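Local coordinates for CELL division inhibitor (Pyrococcus furiosus, PDB 1G3Q), which binds ADP together with a magnesium ion and probably hydrolyses ATP, as a MinD-type ATPase of the cell division apparatus, at residues K16-L27 against F114-G122; V196-E205 against K217-F226. One frame throughout, in Å; residues are numbered along the deposited sequence.

Contact 1 of 2, residues K16-L27 against F114-G122; sequences KTTVTANLSVAL and FILIDCPAG. With MG (magnesium ion), chain B; ADP (adenosine-5'-diphosphate), chain C.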
loop_
_atom_site.group_PDB
_atom_site.type_symbol
_atom_site.label_atom_id
_atom_site.label_comp_id
_atom_site.label_asym_id
_atom_site.label_seq_id
_atom_site.Cartn_x
_atom_site.Cartn_y
_atom_site.Cartn_z
ATOM N N LYS A 16 -1.680 -5.923 0.292
ATOM C CA LYS A 16 -0.981 -4.643 0.369
ATOM C C LYS A 16 -0.910 -3.893 -0.960
ATOM O O LYS A 16 -1.235 -2.707 -1.032
ATOM C CB LYS A 16 0.429 -4.850 0.935
ATOM C CG LYS A 16 0.431 -5.269 2.401
ATOM C CD LYS A 16 1.835 -5.528 2.940
ATOM C CE LYS A 16 2.399 -6.862 2.465
ATOM N NZ LYS A 16 2.716 -6.882 1.011
ATOM N N THR A 17 -0.477 -4.571 -2.015
ATOM C CA THR A 17 -0.388 -3.908 -3.308
ATOM C C THR A 17 -1.772 -3.523 -3.813
ATOM O O THR A 17 -1.960 -2.430 -4.357
ATOM C CB THR A 17 0.327 -4.801 -4.333
ATOM O OG1 THR A 17 1.673 -5.000 -3.898
ATOM C CG2 THR A 17 0.360 -4.135 -5.712
ATOM N N THR A 18 -2.740 -4.415 -3.610
ATOM C CA THR A 18 -4.117 -4.176 -4.031
ATOM C C THR A 18 -4.714 -2.965 -3.309
ATOM O O THR A 18 -5.375 -2.123 -3.924
ATOM C CB THR A 18 -5.002 -5.409 -3.760
ATOM O OG1 THR A 18 -4.516 -6.527 -4.516
ATOM C CG2 THR A 18 -6.445 -5.133 -4.155
ATOM N N VAL A 19 -4.485 -2.879 -2.002
ATOM C CA VAL A 19 -4.995 -1.751 -1.233
ATOM C C VAL A 19 -4.271 -0.477 -1.667
ATOM O O VAL A 19 -4.901 0.556 -1.877
ATOM C CB VAL A 19 -4.804 -1.978 0.285
ATOM C CG1 VAL A 19 -5.125 -0.705 1.064
ATOM C CG2 VAL A 19 -5.719 -3.098 0.745
ATOM N N THR A 20 -2.951 -0.552 -1.818
ATOM C CA THR A 20 -2.182 0.617 -2.238
ATOM C C THR A 20 -2.714 1.168 -3.563
ATOM O O THR A 20 -2.998 2.360 -3.681
ATOM C CB THR A 20 -0.686 0.283 -2.436
ATOM O OG1 THR A 20 -0.132 -0.220 -1.211
ATOM C CG2 THR A 20 0.078 1.535 -2.851
ATOM N N ALA A 21 -2.832 0.294 -4.558
ATOM C CA ALA A 21 -3.312 0.684 -5.882
ATOM C C ALA A 21 -4.743 1.228 -5.887
ATOM O O ALA A 21 -4.997 2.300 -6.438
ATOM C CB ALA A 21 -3.201 -0.498 -6.845
ATOM N N ASN A 22 -5.679 0.498 -5.286
ATOM C CA ASN A 22 -7.067 0.956 -5.264
ATOM C C ASN A 22 -7.270 2.228 -4.445
ATOM O O ASN A 22 -8.011 3.122 -4.858
ATOM C CB ASN A 22 -7.999 -0.146 -4.753
ATOM C CG ASN A 22 -8.272 -1.212 -5.805
ATOM O OD1 ASN A 22 -7.524 -2.182 -5.938
ATOM N ND2 ASN A 22 -9.338 -1.022 -6.572
ATOM N N LEU A 23 -6.616 2.316 -3.289
ATOM C CA LEU A 23 -6.743 3.505 -2.453
ATOM C C LEU A 23 -6.167 4.714 -3.194
ATOM O O LEU A 23 -6.726 5.810 -3.142
ATOM C CB LEU A 23 -6.016 3.303 -1.116
ATOM C CG LEU A 23 -6.087 4.455 -0.104
ATOM C CD1 LEU A 23 -7.547 4.813 0.180
ATOM C CD2 LEU A 23 -5.374 4.040 1.180
ATOM N N SER A 24 -5.051 4.512 -3.891
ATOM C CA SER A 24 -4.429 5.593 -4.651
ATOM C C SER A 24 -5.400 6.172 -5.675
ATOM O O SER A 24 -5.578 7.393 -5.763
ATOM C CB SER A 24 -3.184 5.094 -5.392
ATOM O OG SER A 24 -2.129 4.792 -4.501
ATOM N N VAL A 25 -6.016 5.291 -6.459
ATOM C CA VAL A 25 -6.951 5.716 -7.490
ATOM C C VAL A 25 -8.202 6.351 -6.884
ATOM O O VAL A 25 -8.698 7.357 -7.395
ATOM C CB VAL A 25 -7.354 4.529 -8.402
ATOM C CG1 VAL A 25 -8.331 5.000 -9.472
ATOM C CG2 VAL A 25 -6.107 3.940 -9.072
ATOM N N ALA A 26 -8.707 5.770 -5.799
ATOM C CA ALA A 26 -9.889 6.310 -5.136
ATOM C C ALA A 26 -9.608 7.734 -4.647
ATOM O O ALA A 26 -10.403 8.647 -4.876
ATOM C CB ALA A 26 -10.293 5.419 -3.963
ATOM N N LEU A 27 -8.475 7.925 -3.976
ATOM C CA LEU A 27 -8.109 9.248 -3.476
ATOM C C LEU A 27 -7.850 10.215 -4.629
ATOM O O LEU A 27 -8.232 11.392 -4.570
ATOM C CB LEU A 27 -6.866 9.156 -2.581
ATOM C CG LEU A 27 -7.044 8.514 -1.200
ATOM C CD1 LEU A 27 -5.680 8.295 -0.562
ATOM C CD2 LEU A 27 -7.912 9.416 -0.316
ATOM N N PHE A 114 -0.885 12.718 -0.617
ATOM C CA PHE A 114 -0.756 11.380 -0.061
ATOM C C PHE A 114 0.370 10.618 -0.744
ATOM O O PHE A 114 0.509 10.658 -1.968
ATOM C CB PHE A 114 -2.049 10.583 -0.263
ATOM C CG PHE A 114 -3.166 10.983 0.652
ATOM C CD1 PHE A 114 -3.252 10.453 1.938
ATOM C CD2 PHE A 114 -4.135 11.887 0.231
ATOM C CE1 PHE A 114 -4.293 10.817 2.793
ATOM C CE2 PHE A 114 -5.178 12.258 1.077
ATOM C CZ PHE A 114 -5.257 11.721 2.361
ATOM N N ILE A 115 1.182 9.942 0.056
ATOM C CA ILE A 115 2.247 9.106 -0.474
ATOM C C ILE A 115 1.938 7.763 0.163
ATOM O O ILE A 115 2.059 7.596 1.378
ATOM C CB ILE A 115 3.653 9.593 -0.057
ATOM C CG1 ILE A 115 3.921 10.976 -0.662
ATOM C CG2 ILE A 115 4.711 8.597 -0.533
ATOM C CD1 ILE A 115 5.305 11.534 -0.378
ATOM N N LEU A 116 1.497 6.810 -0.647
ATOM C CA LEU A 116 1.147 5.499 -0.122
ATOM C C LEU A 116 2.263 4.515 -0.446
ATOM O O LEU A 116 2.564 4.270 -1.614
ATOM C CB LEU A 116 -0.182 5.041 -0.726
ATOM C CG LEU A 116 -1.307 6.085 -0.641
ATOM C CD1 LEU A 116 -2.587 5.522 -1.256
ATOM C CD2 LEU A 116 -1.549 6.471 0.822
ATOM N N ILE A 117 2.877 3.956 0.594
ATOM C CA ILE A 117 3.982 3.024 0.410
ATOM C C ILE A 117 3.563 1.562 0.497
ATOM O O ILE A 117 3.142 1.085 1.551
ATOM C CB ILE A 117 5.093 3.250 1.461
ATOM C CG1 ILE A 117 5.437 4.738 1.568
ATOM C CG2 ILE A 117 6.333 2.454 1.070
ATOM C CD1 ILE A 117 6.274 5.085 2.804
ATOM N N ASP A 118 3.684 0.859 -0.623
ATOM C CA ASP A 118 3.364 -0.561 -0.693
ATOM C C ASP A 118 4.577 -1.242 -0.065
ATOM O O ASP A 118 5.669 -1.216 -0.629
ATOM C CB ASP A 118 3.214 -0.979 -2.159
ATOM C CG ASP A 118 2.768 -2.420 -2.321
ATOM O OD1 ASP A 118 2.543 -3.111 -1.299
ATOM O OD2 ASP A 118 2.640 -2.857 -3.487
ATOM N N CYS A 119 4.391 -1.843 1.104
ATOM C CA CYS A 119 5.502 -2.488 1.799
ATOM C C CYS A 119 5.514 -4.003 1.748
ATOM O O CYS A 119 4.477 -4.646 1.598
ATOM C CB CYS A 119 5.506 -2.091 3.283
ATOM S SG CYS A 119 5.536 -0.327 3.632
ATOM N N PRO A 120 6.710 -4.597 1.833
ATOM C CA PRO A 120 6.755 -6.057 1.819
ATOM C C PRO A 120 6.291 -6.394 3.236
ATOM O O PRO A 120 6.349 -5.541 4.121
ATOM C CB PRO A 120 8.236 -6.358 1.597
ATOM C CG PRO A 120 8.925 -5.183 2.212
ATOM C CD PRO A 120 8.065 -4.019 1.779
ATOM N N ALA A 121 5.820 -7.612 3.460
ATOM C CA ALA A 121 5.351 -7.982 4.789
ATOM C C ALA A 121 6.496 -8.377 5.714
ATOM O O ALA A 121 7.623 -8.591 5.272
ATOM C CB ALA A 121 4.361 -9.127 4.682
ATOM N N GLY A 122 6.201 -8.453 7.007
ATOM C CA GLY A 122 7.210 -8.873 7.960
ATOM C C GLY A 122 7.968 -7.803 8.714
ATOM O O GLY A 122 7.603 -6.625 8.713
HETATM MG MG MG B . 2.477 -6.790 -3.019
HETATM P PB ADP C . 0.301 -8.588 -1.244
HETATM O O1B ADP C . 1.309 -9.622 -1.359
HETATM O O2B ADP C . -0.117 -8.451 0.160
HETATM O O3B ADP C . 0.690 -7.102 -1.865
HETATM P PA ADP C . -1.651 -8.557 -3.293
HETATM O O1A ADP C . -0.862 -8.676 -4.469
HETATM O O2A ADP C . -2.190 -7.238 -3.089
HETATM O O3A ADP C . -0.954 -9.034 -2.032
HETATM O "O5'" ADP C . -2.802 -9.508 -3.468
HETATM C "C5'" ADP C . -2.637 -10.959 -3.705
HETATM C "C4'" ADP C . -3.594 -11.467 -4.723
HETATM O "O4'" ADP C . -4.946 -11.561 -4.190
HETATM C "C3'" ADP C . -3.737 -10.610 -5.941
HETATM O "O3'" ADP C . -3.706 -11.411 -7.120
HETATM C "C2'" ADP C . -5.063 -9.920 -5.834
HETATM O "O2'" ADP C . -5.725 -9.649 -7.067
HETATM C "C1'" ADP C . -5.887 -10.807 -5.002
HETATM N N9 ADP C . -6.752 -10.094 -4.021
HETATM C C8 ADP C . -6.468 -9.174 -3.000
HETATM N N7 ADP C . -7.495 -8.746 -2.324
HETATM C C5 ADP C . -8.551 -9.406 -2.909
HETATM C C6 ADP C . -9.952 -9.390 -2.652
HETATM N N6 ADP C . -10.440 -8.621 -1.678
HETATM N N1 ADP C . -10.780 -10.192 -3.442
HETATM C C2 ADP C . -10.254 -10.971 -4.436
HETATM N N3 ADP C . -8.937 -11.045 -4.747
HETATM C C4 ADP C . -8.131 -10.240 -3.950
HETATM O O HOH W 1 4.875 -9.270 0.777
HETATM O O HOH W 2 3.455 -5.487 -1.220
HETATM O O HOH W 3 1.785 -8.119 -4.886
HETATM O O HOH W 4 3.763 -8.766 -2.204
HETATM O O HOH W 5 4.464 -6.399 -4.246
#
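K16 NZ donates to C119 O at 2.9 Å, in the carbonyl plane, the lysine chain being bent at chi3 and chi4 (-76° and 70°), while K16 CE rests 3.7 Å from A121 CB. A magnesium-bound water accepts from K16 NZ and donates to D118 OD1. D118 OD2 takes a hydrogen bond from T17 OG1 at 2.4 Å, a contact so short that its exact length is doubtful, but consistent with D118 orienting this metal ligand from the second shell. T17 OG1 also binds magnesium at 2.1 Å, beside ADP O3B and four waters. The arrangement is the Walker A helix of a P-loop NTPase running antiparallel over strand 114-118, with the amides of K16, T17 and T18 all donating to ADP phosphate oxygens. Two hydroxyls bond back into the helix: T20 OG1, which lies against D118 CB, donates to K16 O, and S24 OG donates to T20 O. In the apolar group, L116 CD1 lodges against L23 CG, 3.8 Å away, and L27 sets CD1 over one face of the F114 ring, a CH-pi contact 4.0 Å from the centroid.

Contact 2 of 2, residues V196-E205 against K217-F226; sequences VIPEDPAIRE and KPESKGAKAF. With ADP (adenosine-5'-diphosphate), chain C.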
loop_
_atom_site.group_PDB
_atom_site.type_symbol
_atom_site.label_atom_id
_atom_site.label_comp_id
_atom_site.label_asym_id
_atom_site.label_seq_id
_atom_site.Cartn_x
_atom_site.Cartn_y
_atom_site.Cartn_z
ATOM N N VAL A 196 -13.882 -2.987 5.437
ATOM C CA VAL A 196 -13.946 -4.409 5.171
ATOM C C VAL A 196 -13.985 -4.513 3.655
ATOM O O VAL A 196 -14.913 -4.014 3.018
ATOM C CB VAL A 196 -15.228 -5.053 5.750
ATOM C CG1 VAL A 196 -15.262 -6.533 5.412
ATOM C CG2 VAL A 196 -15.274 -4.865 7.260
ATOM N N ILE A 197 -12.957 -5.120 3.076
ATOM C CA ILE A 197 -12.900 -5.302 1.630
ATOM C C ILE A 197 -13.279 -6.761 1.404
ATOM O O ILE A 197 -12.558 -7.675 1.807
ATOM C CB ILE A 197 -11.481 -5.054 1.068
ATOM C CG1 ILE A 197 -10.963 -3.683 1.515
ATOM C CG2 ILE A 197 -11.510 -5.130 -0.461
ATOM C CD1 ILE A 197 -11.788 -2.500 1.016
ATOM N N PRO A 198 -14.424 -6.999 0.761
ATOM C CA PRO A 198 -14.851 -8.376 0.521
ATOM C C PRO A 198 -14.020 -9.119 -0.513
ATOM O O PRO A 198 -13.346 -8.505 -1.344
ATOM C CB PRO A 198 -16.296 -8.201 0.067
ATOM C CG PRO A 198 -16.223 -6.922 -0.722
ATOM C CD PRO A 198 -15.381 -6.038 0.178
ATOM N N GLU A 199 -14.050 -10.446 -0.434
ATOM C CA GLU A 199 -13.360 -11.283 -1.407
ATOM C C GLU A 199 -14.210 -10.989 -2.635
ATOM O O GLU A 199 -15.433 -11.160 -2.602
ATOM C CB GLU A 199 -13.478 -12.759 -1.017
ATOM C CG GLU A 199 -12.774 -13.744 -1.949
ATOM C CD GLU A 199 -11.281 -13.495 -2.049
ATOM O OE1 GLU A 199 -10.706 -12.922 -1.103
ATOM O OE2 GLU A 199 -10.677 -13.884 -3.069
ATOM N N ASP A 200 -13.583 -10.525 -3.709
ATOM C CA ASP A 200 -14.341 -10.172 -4.902
ATOM C C ASP A 200 -13.541 -10.413 -6.177
ATOM O O ASP A 200 -12.498 -9.799 -6.386
ATOM C CB ASP A 200 -14.740 -8.696 -4.812
ATOM C CG ASP A 200 -15.700 -8.267 -5.908
ATOM O OD1 ASP A 200 -15.893 -9.020 -6.884
ATOM O OD2 ASP A 200 -16.260 -7.157 -5.790
ATOM N N PRO A 201 -14.020 -11.317 -7.044
ATOM C CA PRO A 201 -13.328 -11.611 -8.303
ATOM C C PRO A 201 -12.996 -10.335 -9.086
ATOM O O PRO A 201 -12.008 -10.290 -9.816
ATOM C CB PRO A 201 -14.326 -12.498 -9.038
ATOM C CG PRO A 201 -14.947 -13.280 -7.908
ATOM C CD PRO A 201 -15.191 -12.198 -6.869
ATOM N N ALA A 202 -13.819 -9.299 -8.927
ATOM C CA ALA A 202 -13.593 -8.032 -9.629
ATOM C C ALA A 202 -12.242 -7.418 -9.274
ATOM O O ALA A 202 -11.591 -6.780 -10.110
ATOM C CB ALA A 202 -14.707 -7.049 -9.307
ATOM N N ILE A 203 -11.824 -7.601 -8.025
ATOM C CA ILE A 203 -10.549 -7.063 -7.572
ATOM C C ILE A 203 -9.401 -7.787 -8.282
ATOM O O ILE A 203 -8.457 -7.157 -8.760
ATOM C CB ILE A 203 -10.417 -7.199 -6.032
ATOM C CG1 ILE A 203 -11.346 -6.186 -5.352
ATOM C CG2 ILE A 203 -8.975 -6.979 -5.605
ATOM C CD1 ILE A 203 -11.383 -6.276 -3.818
ATOM N N ARG A 204 -9.498 -9.112 -8.353
ATOM C CA ARG A 204 -8.483 -9.923 -9.025
ATOM C C ARG A 204 -8.457 -9.549 -10.507
ATOM O O ARG A 204 -7.393 -9.459 -11.121
ATOM C CB ARG A 204 -8.810 -11.415 -8.862
ATOM C CG ARG A 204 -7.971 -12.369 -9.718
ATOM C CD ARG A 204 -6.476 -12.283 -9.416
ATOM N NE ARG A 204 -5.708 -13.261 -10.190
ATOM C CZ ARG A 204 -4.384 -13.250 -10.317
ATOM N NH1 ARG A 204 -3.779 -14.182 -11.042
ATOM N NH2 ARG A 204 -3.661 -12.305 -9.726
ATOM N N GLU A 205 -9.634 -9.319 -11.077
ATOM C CA GLU A 205 -9.714 -8.954 -12.483
ATOM C C GLU A 205 -8.971 -7.640 -12.717
ATOM O O GLU A 205 -8.239 -7.500 -13.699
ATOM C CB GLU A 205 -11.173 -8.813 -12.925
ATOM C CG GLU A 205 -11.325 -8.770 -14.440
ATOM C CD GLU A 205 -12.773 -8.704 -14.900
ATOM O OE1 GLU A 205 -13.679 -9.079 -14.120
ATOM O OE2 GLU A 205 -13.001 -8.292 -16.057
ATOM N N LYS A 217 -14.095 -1.637 -12.518
ATOM C CA LYS A 217 -15.459 -2.130 -12.300
ATOM C C LYS A 217 -16.023 -1.374 -11.094
ATOM O O LYS A 217 -16.140 -1.918 -9.994
ATOM C CB LYS A 217 -15.432 -3.644 -12.059
ATOM C CG LYS A 217 -14.778 -4.406 -13.218
ATOM C CD LYS A 217 -14.834 -5.923 -13.056
ATOM C CE LYS A 217 -16.263 -6.434 -13.120
ATOM N NZ LYS A 217 -16.309 -7.917 -13.222
ATOM N N PRO A 218 -16.397 -0.103 -11.307
ATOM C CA PRO A 218 -16.943 0.818 -10.308
ATOM C C PRO A 218 -18.193 0.432 -9.517
ATOM O O PRO A 218 -18.458 1.027 -8.476
ATOM C CB PRO A 218 -17.133 2.107 -11.107
ATOM C CG PRO A 218 -17.495 1.604 -12.447
ATOM C CD PRO A 218 -16.498 0.489 -12.655
ATOM N N GLU A 219 -18.961 -0.545 -9.989
ATOM C CA GLU A 219 -20.165 -0.951 -9.265
ATOM C C GLU A 219 -19.980 -2.249 -8.481
ATOM O O GLU A 219 -20.911 -2.729 -7.840
ATOM C CB GLU A 219 -21.352 -1.099 -10.227
ATOM C CG GLU A 219 -21.900 0.218 -10.785
ATOM C CD GLU A 219 -22.506 1.122 -9.714
ATOM O OE1 GLU A 219 -23.010 0.597 -8.698
ATOM O OE2 GLU A 219 -22.496 2.361 -9.897
ATOM N N SER A 220 -18.780 -2.821 -8.536
ATOM C CA SER A 220 -18.507 -4.052 -7.797
ATOM C C SER A 220 -18.435 -3.752 -6.302
ATOM O O SER A 220 -18.162 -2.620 -5.907
ATOM C CB SER A 220 -17.180 -4.665 -8.248
ATOM O OG SER A 220 -16.097 -3.797 -7.963
ATOM N N LYS A 221 -18.673 -4.767 -5.477
ATOM C CA LYS A 221 -18.622 -4.597 -4.028
ATOM C C LYS A 221 -17.226 -4.147 -3.598
ATOM O O LYS A 221 -17.076 -3.315 -2.704
ATOM C CB LYS A 221 -18.974 -5.909 -3.318
ATOM C CG LYS A 221 -20.399 -6.400 -3.535
ATOM C CD LYS A 221 -20.712 -7.548 -2.578
ATOM C CE LYS A 221 -22.149 -8.027 -2.720
ATOM N NZ LYS A 221 -22.370 -8.704 -4.025
ATOM N N GLY A 222 -16.206 -4.704 -4.243
ATOM C CA GLY A 222 -14.839 -4.339 -3.917
ATOM C C GLY A 222 -14.560 -2.876 -4.202
ATOM O O GLY A 222 -13.954 -2.181 -3.381
ATOM N N ALA A 223 -15.001 -2.404 -5.366
ATOM C CA ALA A 223 -14.794 -1.015 -5.752
ATOM C C ALA A 223 -15.448 -0.082 -4.742
ATOM O O ALA A 223 -14.828 0.866 -4.266
ATOM C CB ALA A 223 -15.378 -0.757 -7.151
ATOM N N LYS A 224 -16.706 -0.352 -4.418
ATOM C CA LYS A 224 -17.428 0.487 -3.470
ATOM C C LYS A 224 -16.787 0.515 -2.082
ATOM O O LYS A 224 -16.768 1.558 -1.432
ATOM C CB LYS A 224 -18.889 0.037 -3.391
ATOM C CG LYS A 224 -19.676 0.372 -4.656
ATOM C CD LYS A 224 -21.049 -0.288 -4.687
ATOM C CE LYS A 224 -21.831 0.170 -5.914
ATOM N NZ LYS A 224 -23.109 -0.580 -6.110
ATOM N N ALA A 225 -16.257 -0.618 -1.629
ATOM C CA ALA A 225 -15.612 -0.670 -0.320
ATOM C C ALA A 225 -14.357 0.205 -0.316
ATOM O O ALA A 225 -14.075 0.895 0.668
ATOM C CB ALA A 225 -15.259 -2.107 0.041
ATOM N N PHE A 226 -13.605 0.191 -1.415
ATOM C CA PHE A 226 -12.400 1.012 -1.490
ATOM C C PHE A 226 -12.720 2.504 -1.529
ATOM O O PHE A 226 -11.953 3.319 -1.008
ATOM C CB PHE A 226 -11.548 0.619 -2.703
ATOM C CG PHE A 226 -10.619 -0.532 -2.435
ATOM C CD1 PHE A 226 -10.730 -1.719 -3.148
ATOM C CD2 PHE A 226 -9.639 -0.429 -1.451
ATOM C CE1 PHE A 226 -9.879 -2.792 -2.887
ATOM C CE2 PHE A 226 -8.781 -1.493 -1.179
ATOM C CZ PHE A 226 -8.902 -2.680 -1.900
HETATM P PB ADP C . 0.301 -8.588 -1.244
HETATM O O1B ADP C . 1.309 -9.622 -1.359
HETATM O O2B ADP C . -0.117 -8.451 0.160
HETATM O O3B ADP C . 0.690 -7.102 -1.865
HETATM P PA ADP C . -1.651 -8.557 -3.293
HETATM O O1A ADP C . -0.862 -8.676 -4.469
HETATM O O2A ADP C . -2.190 -7.238 -3.089
HETATM O O3A ADP C . -0.954 -9.034 -2.032
HETATM O "O5'" ADP C . -2.802 -9.508 -3.468
HETATM C "C5'" ADP C . -2.637 -10.959 -3.705
HETATM C "C4'" ADP C . -3.594 -11.467 -4.723
HETATM O "O4'" ADP C . -4.946 -11.561 -4.190
HETATM C "C3'" ADP C . -3.737 -10.610 -5.941
HETATM O "O3'" ADP C . -3.706 -11.411 -7.120
HETATM C "C2'" ADP C . -5.063 -9.920 -5.834
HETATM O "O2'" ADP C . -5.725 -9.649 -7.067
HETATM C "C1'" ADP C . -5.887 -10.807 -5.002
HETATM N N9 ADP C . -6.752 -10.094 -4.021
HETATM C C8 ADP C . -6.468 -9.174 -3.000
HETATM N N7 ADP C . -7.495 -8.746 -2.324
HETATM C C5 ADP C . -8.551 -9.406 -2.909
HETATM C C6 ADP C . -9.952 -9.390 -2.652
HETATM N N6 ADP C . -10.440 -8.621 -1.678
HETATM N N1 ADP C . -10.780 -10.192 -3.442
HETATM C C2 ADP C . -10.254 -10.971 -4.436
HETATM N N3 ADP C . -8.937 -11.045 -4.747
HETATM C C4 ADP C . -8.131 -10.240 -3.950
#
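I197 and F226 meet at about a right angle: CD1 of the isoleucine stands over the centre of the phenylalanine ring, 3.9 Å from its centroid, a CH-pi contact, while I197 CG2 touches F226 CE1 at 3.7 Å. I203 CD1 reaches the same CE1 and also packs on the adenine of ADP. In D200, CG anti to the backbone N (chi1 -172°) puts the carboxylate within bonding distance of G222 N; D200 OD2 accepts from G222 N at 2.9 Å through its anti lone pair, and OD1 caps its own helix by accepting from A202 N, met from above the carboxylate plane. An alanine in place of D200 would remove both acceptors and is likely to leave the amides of A202 and G222 without these partners. G222 lies where a CB would clash with I203 CG1. A202 CB rests on S220 CB, and K217 NZ forms a salt bridge with E205 OE1 at 3.0 Å. P198 O accepts from ADP N6 and D200 N donates to ADP N1. Edge strand 193-198 pairs with strand 164-173, residues 221-226 run antiparallel to residues 196-198, and F226 reaches across to V19 and N22 of helix 16-29.

From the N terminus, strand 3-8 leads through the P-loop into helix 16-29, and contact 1 closes a long loop when strand 114-118 returns beside that helix, with 86 residues between its two segments, near the centre of the chain. Contact 2 opens only after this, closing a short loop of 11 residues that is mostly helix; the two therefore follow in series, neither nested nor crossed. In space they meet, with centres about 15 Å apart: T18 CG2 touches I203 CG2 at 3.5 Å. Contact 1 joins the nucleotide-binding helix to the middle of the sheet, contact 2 joins edge strand 193-198 to helix 221-235, and ADP spans both, phosphates at the first and adenine at the second.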